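Local coordinates for protein nucleoporin nup120 (PDB 4GQ2) that serves as a structural component of the nuclear pore complex and belongs to the nucleoporins that can also dock transiently associated transport factors, at residues V89-K100 with Q668-A676; Y844-K852 with Y899-E910. All blocks are in the same frame, centred on the assembly; numbering follows the deposited sequence.

In the fold
The two contacts lie about 36 Å apart, centre to centre, share no helix or strand, and follow one another along the chain. Contact 1 sits nearer the middle of the molecule and spans distant sequence: a propeller loop, 89-100, meets the start of helix 672-703, so it ties the beta-propeller domain to the helical domain. Contact 2 is local, pairing helices 840-852 and 895-909 within the C-terminal HEAT-repeat region. Contact 1 buries chiefly apolar side chains; contact 2, the more enclosed, mixes leucines and aromatic rings with charged chains. Their polar parts differ: in contact 1 a helix-capping hydroxyl reaches a loop carbonyl, whereas contact 2 carries lysine–glutamate salt bridges at its partly exposed end.

Contact 1: V89-K100 with Q668-A676; sequences VSLNSKKEPLSK and QSPSLFLCA
Loop 89-100 runs past the N-terminal end of helix 672-703, its backbone nearest at Ser93 and Pro670, whose CA atoms are 5.1 Å apart. Ser671 holds the N-cap position. Ser671 OG, set between the backbone N and the carbonyl carbon (chi1 75°), accepts from Leu674 N at 2.9 Å and donates to Ser90 O at 2.8 Å, tilted 18° from that carbonyl's plane. An alanine in place of this serine is likely to leave Leu674 N without its cap and Ser90 O without this donor. Phe673, swung out with CG opposite the backbone N (chi1 -179°), receives Val89 CB over one face in a CH-pi contact, 4.2 Å from the ring centroid. Leu91 CD1 comes instead to the ring edge, 3.4 Å from Phe673 CD2, while Phe17 stacks on the same ring. Leu91 CG also meets Leu674 CD1, the two side chains crossing at about a right angle. On the returning limb of the loop, Leu98 reaches in: Leu98 CD2 lies 3.6 Å from Pro670 O, and CD1 approaches Leu672 CG. Ser93 turns its hydroxyl to Tyr779. A propeller loop and the helical domain are thus joined by a greasy interface in which one serine hydroxyl both caps the helix and hydrogen-bonds the loop backbone.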
loop_
_atom_site.group_PDB
_atom_site.type_symbol
_atom_site.label_atom_id
_atom_site.label_comp_id
_atom_site.label_asym_id
_atom_site.label_seq_id
_atom_site.Cartn_x
_atom_site.Cartn_y
_atom_site.Cartn_z
ATOM N N VAL A 89 16.889 12.707 8.251
ATOM C CA VAL A 89 15.558 12.614 8.846
ATOM C C VAL A 89 14.916 13.989 9.000
ATOM O O VAL A 89 14.016 14.168 9.826
ATOM C CB VAL A 89 15.581 11.871 10.202
ATOM C CG1 VAL A 89 16.059 10.437 10.019
ATOM C CG2 VAL A 89 16.468 12.598 11.209
ATOM N N SER A 90 15.379 14.948 8.193
ATOM C CA SER A 90 14.872 16.325 8.224
ATOM C C SER A 90 13.380 16.362 7.947
ATOM O O SER A 90 12.907 15.715 7.018
ATOM C CB SER A 90 15.576 17.196 7.182
ATOM O OG SER A 90 16.976 17.001 7.214
ATOM N N LEU A 91 12.654 17.128 8.760
ATOM C CA LEU A 91 11.207 17.311 8.613
ATOM C C LEU A 91 10.863 18.606 7.885
ATOM O O LEU A 91 9.831 18.690 7.213
ATOM C CB LEU A 91 10.519 17.282 9.985
ATOM C CG LEU A 91 9.797 16.008 10.450
ATOM C CD1 LEU A 91 10.381 14.762 9.821
ATOM C CD2 LEU A 91 9.803 15.886 11.969
ATOM N N ASN A 92 11.730 19.610 8.029
ATOM C CA ASN A 92 11.551 20.910 7.376
ATOM C C ASN A 92 11.855 20.846 5.887
ATOM O O ASN A 92 12.612 19.985 5.434
ATOM C CB ASN A 92 12.440 21.973 8.027
ATOM C CG ASN A 92 12.021 22.303 9.448
ATOM O OD1 ASN A 92 10.834 22.468 9.744
ATOM N ND2 ASN A 92 13.002 22.407 10.339
ATOM N N SER A 93 11.252 21.752 5.129
ATOM C CA SER A 93 11.565 21.875 3.708
ATOM C C SER A 93 12.870 22.645 3.531
ATOM O O SER A 93 13.152 23.581 4.284
ATOM C CB SER A 93 10.422 22.558 2.942
ATOM O OG SER A 93 9.850 23.626 3.679
ATOM N N LYS A 94 13.672 22.238 2.551
ATOM C CA LYS A 94 14.897 22.960 2.230
ATOM C C LYS A 94 14.829 23.630 0.861
ATOM O O LYS A 94 13.849 23.484 0.129
ATOM C CB LYS A 94 16.121 22.038 2.327
ATOM C CG LYS A 94 16.869 22.138 3.651
ATOM C CD LYS A 94 16.411 21.102 4.672
ATOM C CE LYS A 94 17.430 19.983 4.851
ATOM N NZ LYS A 94 17.664 19.180 3.617
ATOM N N LYS A 95 15.872 24.393 0.544
ATOM C CA LYS A 95 16.085 24.916 -0.797
ATOM C C LYS A 95 16.931 23.919 -1.591
ATOM O O LYS A 95 17.622 24.300 -2.540
ATOM C CB LYS A 95 16.829 26.254 -0.730
ATOM C CG LYS A 95 15.974 27.475 -0.435
ATOM C CD LYS A 95 16.799 28.748 -0.588
ATOM C CE LYS A 95 15.949 30.006 -0.468
ATOM N NZ LYS A 95 15.554 30.312 0.935
ATOM N N GLU A 96 16.874 22.644 -1.202
ATOM C CA GLU A 96 17.861 21.658 -1.655
ATOM C C GLU A 96 17.255 20.437 -2.362
ATOM O O GLU A 96 16.075 20.140 -2.177
ATOM C CB GLU A 96 18.735 21.214 -0.472
ATOM C CG GLU A 96 19.495 22.351 0.207
ATOM C CD GLU A 96 20.784 21.901 0.873
ATOM O OE1 GLU A 96 21.568 21.166 0.232
ATOM O OE2 GLU A 96 21.025 22.299 2.036
ATOM N N PRO A 97 18.067 19.724 -3.175
ATOM C CA PRO A 97 17.597 18.477 -3.794
ATOM C C PRO A 97 17.277 17.435 -2.727
ATOM O O PRO A 97 17.890 17.439 -1.653
ATOM C CB PRO A 97 18.798 18.007 -4.626
ATOM C CG PRO A 97 19.704 19.189 -4.740
ATOM C CD PRO A 97 19.482 19.989 -3.492
ATOM N N LEU A 98 16.325 16.555 -3.026
ATOM C CA LEU A 98 15.878 15.542 -2.080
ATOM C C LEU A 98 16.986 14.581 -1.680
ATOM O O LEU A 98 17.876 14.274 -2.479
ATOM C CB LEU A 98 14.716 14.746 -2.663
ATOM C CG LEU A 98 13.474 15.522 -3.096
ATOM C CD1 LEU A 98 12.493 14.561 -3.745
ATOM C CD2 LEU A 98 12.824 16.264 -1.937
ATOM N N SER A 99 16.923 14.112 -0.437
ATOM C CA SER A 99 17.811 13.055 0.031
ATOM C C SER A 99 17.309 11.714 -0.490
ATOM O O SER A 99 16.342 11.163 0.022
ATOM C CB SER A 99 17.870 13.040 1.558
ATOM O OG SER A 99 18.322 14.282 2.061
ATOM N N LYS A 100 17.960 11.203 -1.527
ATOM C CA LYS A 100 17.558 9.942 -2.145
ATOM C C LYS A 100 18.526 8.830 -1.784
ATOM O O LYS A 100 18.398 7.696 -2.258
ATOM C CB LYS A 100 17.490 10.097 -3.665
ATOM C CG LYS A 100 16.350 10.964 -4.181
ATOM C CD LYS A 100 16.633 11.395 -5.613
ATOM C CE LYS A 100 15.378 11.855 -6.337
ATOM N NZ LYS A 100 15.686 12.340 -7.716
ATOM N N GLN A 668 7.758 25.167 -0.892
ATOM C CA GLN A 668 7.391 24.123 -1.842
ATOM C C GLN A 668 7.580 22.705 -1.301
ATOM O O GLN A 668 6.701 22.183 -0.619
ATOM C CB GLN A 668 8.133 24.307 -3.174
ATOM C CG GLN A 668 7.520 25.349 -4.094
ATOM C CD GLN A 668 7.978 25.206 -5.533
ATOM O OE1 GLN A 668 9.174 25.234 -5.825
ATOM N NE2 GLN A 668 7.022 25.061 -6.444
ATOM N N SER A 669 8.732 22.103 -1.596
ATOM C CA SER A 669 8.918 20.659 -1.488
ATOM C C SER A 669 9.098 20.141 -0.064
ATOM O O SER A 669 9.927 20.653 0.682
ATOM C CB SER A 669 10.091 20.201 -2.361
ATOM O OG SER A 669 10.130 18.785 -2.464
ATOM N N PRO A 670 8.311 19.112 0.312
ATOM C CA PRO A 670 8.554 18.384 1.551
ATOM C C PRO A 670 9.704 17.409 1.357
ATOM O O PRO A 670 10.016 17.047 0.223
ATOM C CB PRO A 670 7.256 17.610 1.757
ATOM C CG PRO A 670 6.726 17.390 0.377
ATOM C CD PRO A 670 7.127 18.601 -0.411
ATOM N N SER A 671 10.335 16.988 2.449
ATOM C CA SER A 671 11.324 15.924 2.367
ATOM C C SER A 671 10.591 14.605 2.152
ATOM O O SER A 671 9.414 14.474 2.512
ATOM C CB SER A 671 12.132 15.844 3.655
ATOM O OG SER A 671 11.358 15.247 4.683
ATOM N N LEU A 672 11.283 13.623 1.586
ATOM C CA LEU A 672 10.712 12.289 1.458
ATOM C C LEU A 672 10.334 11.728 2.826
ATOM O O LEU A 672 9.243 11.179 2.997
ATOM C CB LEU A 672 11.668 11.352 0.725
ATOM C CG LEU A 672 11.830 11.668 -0.767
ATOM C CD1 LEU A 672 13.006 10.884 -1.342
ATOM C CD2 LEU A 672 10.528 11.439 -1.553
ATOM N N PHE A 673 11.222 11.904 3.802
ATOM C CA PHE A 673 10.985 11.416 5.155
ATOM C C PHE A 673 9.707 11.985 5.768
ATOM O O PHE A 673 8.989 11.276 6.491
ATOM C CB PHE A 673 12.195 11.670 6.059
ATOM C CG PHE A 673 12.014 11.163 7.464
ATOM C CD1 PHE A 673 11.972 9.797 7.729
ATOM C CD2 PHE A 673 11.872 12.047 8.515
ATOM C CE1 PHE A 673 11.802 9.335 9.022
ATOM C CE2 PHE A 673 11.695 11.591 9.810
ATOM C CZ PHE A 673 11.660 10.233 10.066
ATOM N N LEU A 674 9.413 13.250 5.470
ATOM C CA LEU A 674 8.150 13.846 5.895
ATOM C C LEU A 674 6.942 13.105 5.304
ATOM O O LEU A 674 6.017 12.736 6.031
ATOM C CB LEU A 674 8.073 15.326 5.541
ATOM C CG LEU A 674 6.773 15.857 6.150
ATOM C CD1 LEU A 674 7.014 16.669 7.415
ATOM C CD2 LEU A 674 5.962 16.627 5.130
ATOM N N CYS A 675 6.964 12.896 3.992
ATOM C CA CYS A 675 5.904 12.172 3.301
ATOM C C CYS A 675 5.694 10.784 3.896
ATOM O O CYS A 675 4.555 10.381 4.142
ATOM C CB CYS A 675 6.205 12.062 1.803
ATOM S SG CYS A 675 6.333 13.665 0.989
ATOM N N ALA A 676 6.792 10.072 4.149
ATOM C CA ALA A 676 6.726 8.745 4.767
ATOM C C ALA A 676 6.101 8.803 6.160
ATOM O O ALA A 676 5.283 7.957 6.516
ATOM C CB ALA A 676 8.105 8.122 4.830
#

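Contact 2: Y844-K852 with Y899-E910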
loop_
_atom_site.group_PDB
_atom_site.type_symbol
_atom_site.label_atom_id
_atom_site.label_comp_id
_atom_site.label_asym_id
_atom_site.label_seq_id
_atom_site.Cartn_x
_atom_site.Cartn_y
_atom_site.Cartn_z
ATOM N N TYR A 844 -14.349 11.346 -17.813
ATOM C CA TYR A 844 -13.329 11.668 -18.799
ATOM C C TYR A 844 -11.987 11.096 -18.353
ATOM O O TYR A 844 -11.228 10.537 -19.159
ATOM C CB TYR A 844 -13.238 13.191 -18.994
ATOM C CG TYR A 844 -12.083 13.636 -19.863
ATOM C CD1 TYR A 844 -12.125 13.475 -21.246
ATOM C CD2 TYR A 844 -10.942 14.217 -19.304
ATOM C CE1 TYR A 844 -11.070 13.881 -22.050
ATOM C CE2 TYR A 844 -9.877 14.621 -20.106
ATOM C CZ TYR A 844 -9.954 14.448 -21.478
ATOM O OH TYR A 844 -8.908 14.828 -22.285
ATOM N N LEU A 845 -11.700 11.215 -17.064
ATOM C CA LEU A 845 -10.452 10.680 -16.522
ATOM C C LEU A 845 -10.447 9.143 -16.520
ATOM O O LEU A 845 -9.414 8.536 -16.798
ATOM C CB LEU A 845 -10.159 11.260 -15.134
ATOM C CG LEU A 845 -8.897 10.827 -14.382
ATOM C CD1 LEU A 845 -7.609 11.303 -15.051
ATOM C CD2 LEU A 845 -9.001 11.341 -12.953
ATOM N N LYS A 846 -11.590 8.521 -16.224
ATOM C CA LYS A 846 -11.734 7.065 -16.389
ATOM C C LYS A 846 -11.321 6.667 -17.807
ATOM O O LYS A 846 -10.583 5.706 -18.000
ATOM C CB LYS A 846 -13.171 6.612 -16.132
ATOM C CG LYS A 846 -13.632 6.747 -14.691
ATOM C CD LYS A 846 -14.999 6.113 -14.463
ATOM C CE LYS A 846 -14.953 4.600 -14.615
ATOM N NZ LYS A 846 -16.179 3.950 -14.071
ATOM N N ALA A 847 -11.775 7.439 -18.790
ATOM C CA ALA A 847 -11.463 7.181 -20.187
ATOM C C ALA A 847 -9.964 7.275 -20.493
ATOM O O ALA A 847 -9.401 6.400 -21.155
ATOM C CB ALA A 847 -12.262 8.117 -21.080
ATOM N N LEU A 848 -9.320 8.332 -20.006
ATOM C CA LEU A 848 -7.880 8.480 -20.181
ATOM C C LEU A 848 -7.087 7.339 -19.544
ATOM O O LEU A 848 -6.102 6.881 -20.112
ATOM C CB LEU A 848 -7.399 9.801 -19.601
ATOM C CG LEU A 848 -7.900 11.120 -20.181
ATOM C CD1 LEU A 848 -7.317 12.216 -19.322
ATOM C CD2 LEU A 848 -7.489 11.298 -21.637
ATOM N N ILE A 849 -7.509 6.903 -18.356
ATOM C CA ILE A 849 -6.836 5.821 -17.644
ATOM C C ILE A 849 -6.964 4.525 -18.458
ATOM O O ILE A 849 -5.966 3.853 -18.729
ATOM C CB ILE A 849 -7.408 5.623 -16.217
ATOM C CG1 ILE A 849 -7.090 6.833 -15.332
ATOM C CG2 ILE A 849 -6.858 4.346 -15.582
ATOM C CD1 ILE A 849 -8.053 7.000 -14.166
ATOM N N TYR A 850 -8.184 4.191 -18.871
ATOM C CA TYR A 850 -8.386 3.014 -19.716
ATOM C C TYR A 850 -7.563 3.130 -20.986
ATOM O O TYR A 850 -6.984 2.142 -21.433
ATOM C CB TYR A 850 -9.846 2.832 -20.106
ATOM C CG TYR A 850 -10.757 2.335 -19.012
ATOM C CD1 TYR A 850 -10.436 1.205 -18.249
ATOM C CD2 TYR A 850 -11.973 2.962 -18.782
ATOM C CE1 TYR A 850 -11.297 0.743 -17.262
ATOM C CE2 TYR A 850 -12.833 2.515 -17.810
ATOM C CZ TYR A 850 -12.497 1.416 -17.051
ATOM O OH TYR A 850 -13.384 1.017 -16.086
ATOM N N LEU A 851 -7.513 4.333 -21.561
ATOM C CA LEU A 851 -6.777 4.542 -22.802
ATOM C C LEU A 851 -5.323 4.160 -22.582
ATOM O O LEU A 851 -4.752 3.392 -23.361
ATOM C CB LEU A 851 -6.875 5.990 -23.276
ATOM C CG LEU A 851 -7.330 6.269 -24.712
ATOM C CD1 LEU A 851 -6.818 7.626 -25.167
ATOM C CD2 LEU A 851 -6.914 5.180 -25.687
ATOM N N LYS A 852 -4.749 4.662 -21.491
ATOM C CA LYS A 852 -3.354 4.369 -21.140
ATOM C C LYS A 852 -3.109 2.902 -20.768
ATOM O O LYS A 852 -1.982 2.425 -20.833
ATOM C CB LYS A 852 -2.876 5.288 -20.010
ATOM C CG LYS A 852 -2.709 6.746 -20.419
ATOM C CD LYS A 852 -1.520 6.941 -21.355
ATOM C CE LYS A 852 -1.429 8.377 -21.845
ATOM N NZ LYS A 852 -0.484 8.496 -22.985
ATOM N N TYR A 899 -15.048 19.028 -28.188
ATOM C CA TYR A 899 -14.840 17.819 -27.408
ATOM C C TYR A 899 -14.577 16.638 -28.338
ATOM O O TYR A 899 -13.581 15.931 -28.169
ATOM C CB TYR A 899 -16.046 17.579 -26.481
ATOM C CG TYR A 899 -16.019 16.278 -25.695
ATOM C CD1 TYR A 899 -15.082 16.070 -24.683
ATOM C CD2 TYR A 899 -16.956 15.263 -25.950
ATOM C CE1 TYR A 899 -15.066 14.889 -23.958
ATOM C CE2 TYR A 899 -16.950 14.079 -25.232
ATOM C CZ TYR A 899 -15.997 13.895 -24.240
ATOM O OH TYR A 899 -15.970 12.726 -23.519
ATOM N N TYR A 900 -15.442 16.445 -29.332
ATOM C CA TYR A 900 -15.260 15.360 -30.307
ATOM C C TYR A 900 -13.978 15.501 -31.144
ATOM O O TYR A 900 -13.337 14.494 -31.471
ATOM C CB TYR A 900 -16.490 15.204 -31.208
ATOM C CG TYR A 900 -17.717 14.625 -30.522
ATOM C CD1 TYR A 900 -17.601 13.645 -29.535
ATOM C CD2 TYR A 900 -18.997 15.041 -30.884
ATOM C CE1 TYR A 900 -18.725 13.112 -28.911
ATOM C CE2 TYR A 900 -20.124 14.512 -30.273
ATOM C CZ TYR A 900 -19.982 13.550 -29.286
ATOM O OH TYR A 900 -21.097 13.029 -28.678
ATOM N N LEU A 901 -13.609 16.744 -31.479
ATOM C CA LEU A 901 -12.318 17.031 -32.120
ATOM C C LEU A 901 -11.162 16.618 -31.208
ATOM O O LEU A 901 -10.220 15.949 -31.646
ATOM C CB LEU A 901 -12.175 18.520 -32.457
ATOM C CG LEU A 901 -11.411 18.970 -33.720
ATOM C CD1 LEU A 901 -10.768 20.340 -33.503
ATOM C CD2 LEU A 901 -10.371 17.978 -34.234
ATOM N N HIS A 902 -11.231 17.032 -29.945
ATOM C CA HIS A 902 -10.216 16.650 -28.976
ATOM C C HIS A 902 -10.085 15.155 -28.863
ATOM O O HIS A 902 -8.981 14.619 -28.887
ATOM C CB HIS A 902 -10.519 17.242 -27.617
ATOM C CG HIS A 902 -9.627 16.715 -26.529
ATOM N ND1 HIS A 902 -10.096 15.992 -25.499
ATOM C CD2 HIS A 902 -8.251 16.803 -26.356
ATOM C CE1 HIS A 902 -9.076 15.650 -24.698
ATOM N NE2 HIS A 902 -7.947 16.143 -25.224
ATOM N N LEU A 903 -11.215 14.472 -28.744
ATOM C CA LEU A 903 -11.228 13.018 -28.684
ATOM C C LEU A 903 -10.592 12.389 -29.909
ATOM O O LEU A 903 -9.764 11.486 -29.787
ATOM C CB LEU A 903 -12.650 12.497 -28.497
ATOM C CG LEU A 903 -13.233 12.810 -27.122
ATOM C CD1 LEU A 903 -14.437 11.920 -26.862
ATOM C CD2 LEU A 903 -12.179 12.623 -26.045
ATOM N N SER A 904 -10.961 12.890 -31.085
ATOM C CA SER A 904 -10.382 12.418 -32.339
ATOM C C SER A 904 -8.855 12.436 -32.305
ATOM O O SER A 904 -8.215 11.419 -32.581
ATOM C CB SER A 904 -10.888 13.257 -33.509
ATOM O OG SER A 904 -10.377 12.749 -34.723
ATOM N N LYS A 905 -8.284 13.585 -31.943
ATOM C CA LYS A 905 -6.828 13.752 -31.883
ATOM C C LYS A 905 -6.215 12.855 -30.807
ATOM O O LYS A 905 -5.065 12.426 -30.935
ATOM C CB LYS A 905 -6.444 15.220 -31.613
ATOM C CG LYS A 905 -6.849 16.213 -32.697
ATOM C CD LYS A 905 -6.870 17.645 -32.174
ATOM C CE LYS A 905 -5.632 18.437 -32.576
ATOM N NZ LYS A 905 -5.760 18.991 -33.956
ATOM N N LYS A 906 -6.983 12.580 -29.751
ATOM C CA LYS A 906 -6.491 11.779 -28.635
ATOM C C LYS A 906 -6.468 10.294 -28.986
ATOM O O LYS A 906 -5.490 9.606 -28.718
ATOM C CB LYS A 906 -7.312 12.023 -27.362
ATOM C CG LYS A 906 -6.613 11.590 -26.083
ATOM C CD LYS A 906 -5.575 12.620 -25.669
ATOM C CE LYS A 906 -4.544 12.035 -24.726
ATOM N NZ LYS A 906 -3.283 12.821 -24.808
ATOM N N LEU A 907 -7.543 9.802 -29.591
ATOM C CA LEU A 907 -7.561 8.425 -30.059
ATOM C C LEU A 907 -6.480 8.218 -31.118
ATOM O O LEU A 907 -5.901 7.135 -31.214
ATOM C CB LEU A 907 -8.938 8.046 -30.605
ATOM C CG LEU A 907 -10.055 7.563 -29.664
ATOM C CD1 LEU A 907 -9.591 6.458 -28.721
ATOM C CD2 LEU A 907 -10.671 8.709 -28.879
ATOM N N PHE A 908 -6.205 9.278 -31.882
ATOM C CA PHE A 908 -5.216 9.256 -32.960
ATOM C C PHE A 908 -3.799 9.027 -32.437
ATOM O O PHE A 908 -3.038 8.259 -33.026
ATOM C CB PHE A 908 -5.285 10.552 -33.790
ATOM C CG PHE A 908 -4.301 10.601 -34.930
ATOM C CD1 PHE A 908 -4.603 10.009 -36.157
ATOM C CD2 PHE A 908 -3.066 11.236 -34.778
ATOM C CE1 PHE A 908 -3.695 10.049 -37.207
ATOM C CE2 PHE A 908 -2.154 11.275 -35.825
ATOM C CZ PHE A 908 -2.471 10.685 -37.044
ATOM N N GLU A 909 -3.455 9.693 -31.335
ATOM C CA GLU A 909 -2.131 9.555 -30.725
ATOM C C GLU A 909 -1.896 8.124 -30.261
ATOM O O GLU A 909 -0.770 7.625 -30.310
ATOM C CB GLU A 909 -1.960 10.516 -29.544
ATOM C CG GLU A 909 -1.809 11.983 -29.926
ATOM C CD GLU A 909 -2.096 12.929 -28.768
ATOM O OE1 GLU A 909 -1.677 12.637 -27.625
ATOM O OE2 GLU A 909 -2.746 13.972 -29.000
ATOM N N GLU A 910 -2.969 7.471 -29.824
ATOM C CA GLU A 910 -2.908 6.104 -29.314
ATOM C C GLU A 910 -3.111 5.073 -30.427
ATOM O O GLU A 910 -3.219 3.870 -30.159
ATOM C CB GLU A 910 -3.933 5.908 -28.194
ATOM C CG GLU A 910 -3.756 6.858 -27.014
ATOM C CD GLU A 910 -2.570 6.510 -26.124
ATOM O OE1 GLU A 910 -1.880 7.448 -25.675
ATOM O OE2 GLU A 910 -2.330 5.309 -25.863
#
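Tyr844 and Leu851 of helix 840-852 pack against helix 895-909 in the alpha-helical HEAT-repeat region; the short helical segments run nearly parallel, 19° between their directions and 11.6 Å at closest approach. With axes this far apart, long side chains have to span the gap.

Aromatic contacts occupy one end. The Tyr844 ring, carried across with CG opposite the backbone N (chi1 172°), lies rim to rim with the His902 ring, an approach that is doubtful in detail. Leu903 CD2 touches the Tyr844 edge, and Tyr844 CD1 comes to the edge of the Tyr899 ring, 4.2 Å from Tyr899 CE1. Within each helix a leucine backs a ring: Leu848 CG lies over a face of Tyr844, off toward the rim, and Leu903 CG over the centre of Tyr899. The hydroxyl of Tyr899 is hydrogen-bonded to Phe863 O, linking the pair to helix 856-864.

Aliphatic packing follows toward the C-terminal ends. Leu851 CD1 rests 3.7 Å from Glu910 CG and also reaches the Lys906 methylenes at CG, while Leu851 CD2 meets Leu907 CD1 at 4.2 Å. Leu907 in turn touches Phe919 of helix 913-925.

Charged groups border this end. Lys906 NZ forms salt bridges to Glu882 and, in its own helix, to the poorly ordered Glu909. With Glu910, these carboxylates probably offset the nearby like charges of Lys906 and Lys852. Across the helices, Lys852, its chain bent at chi2, forms a salt bridge from NZ to OE1 of Glu910, itself poorly ordered, at 3.2 Å, meeting that oxygen on its syn side, 25° out of the carboxylate plane.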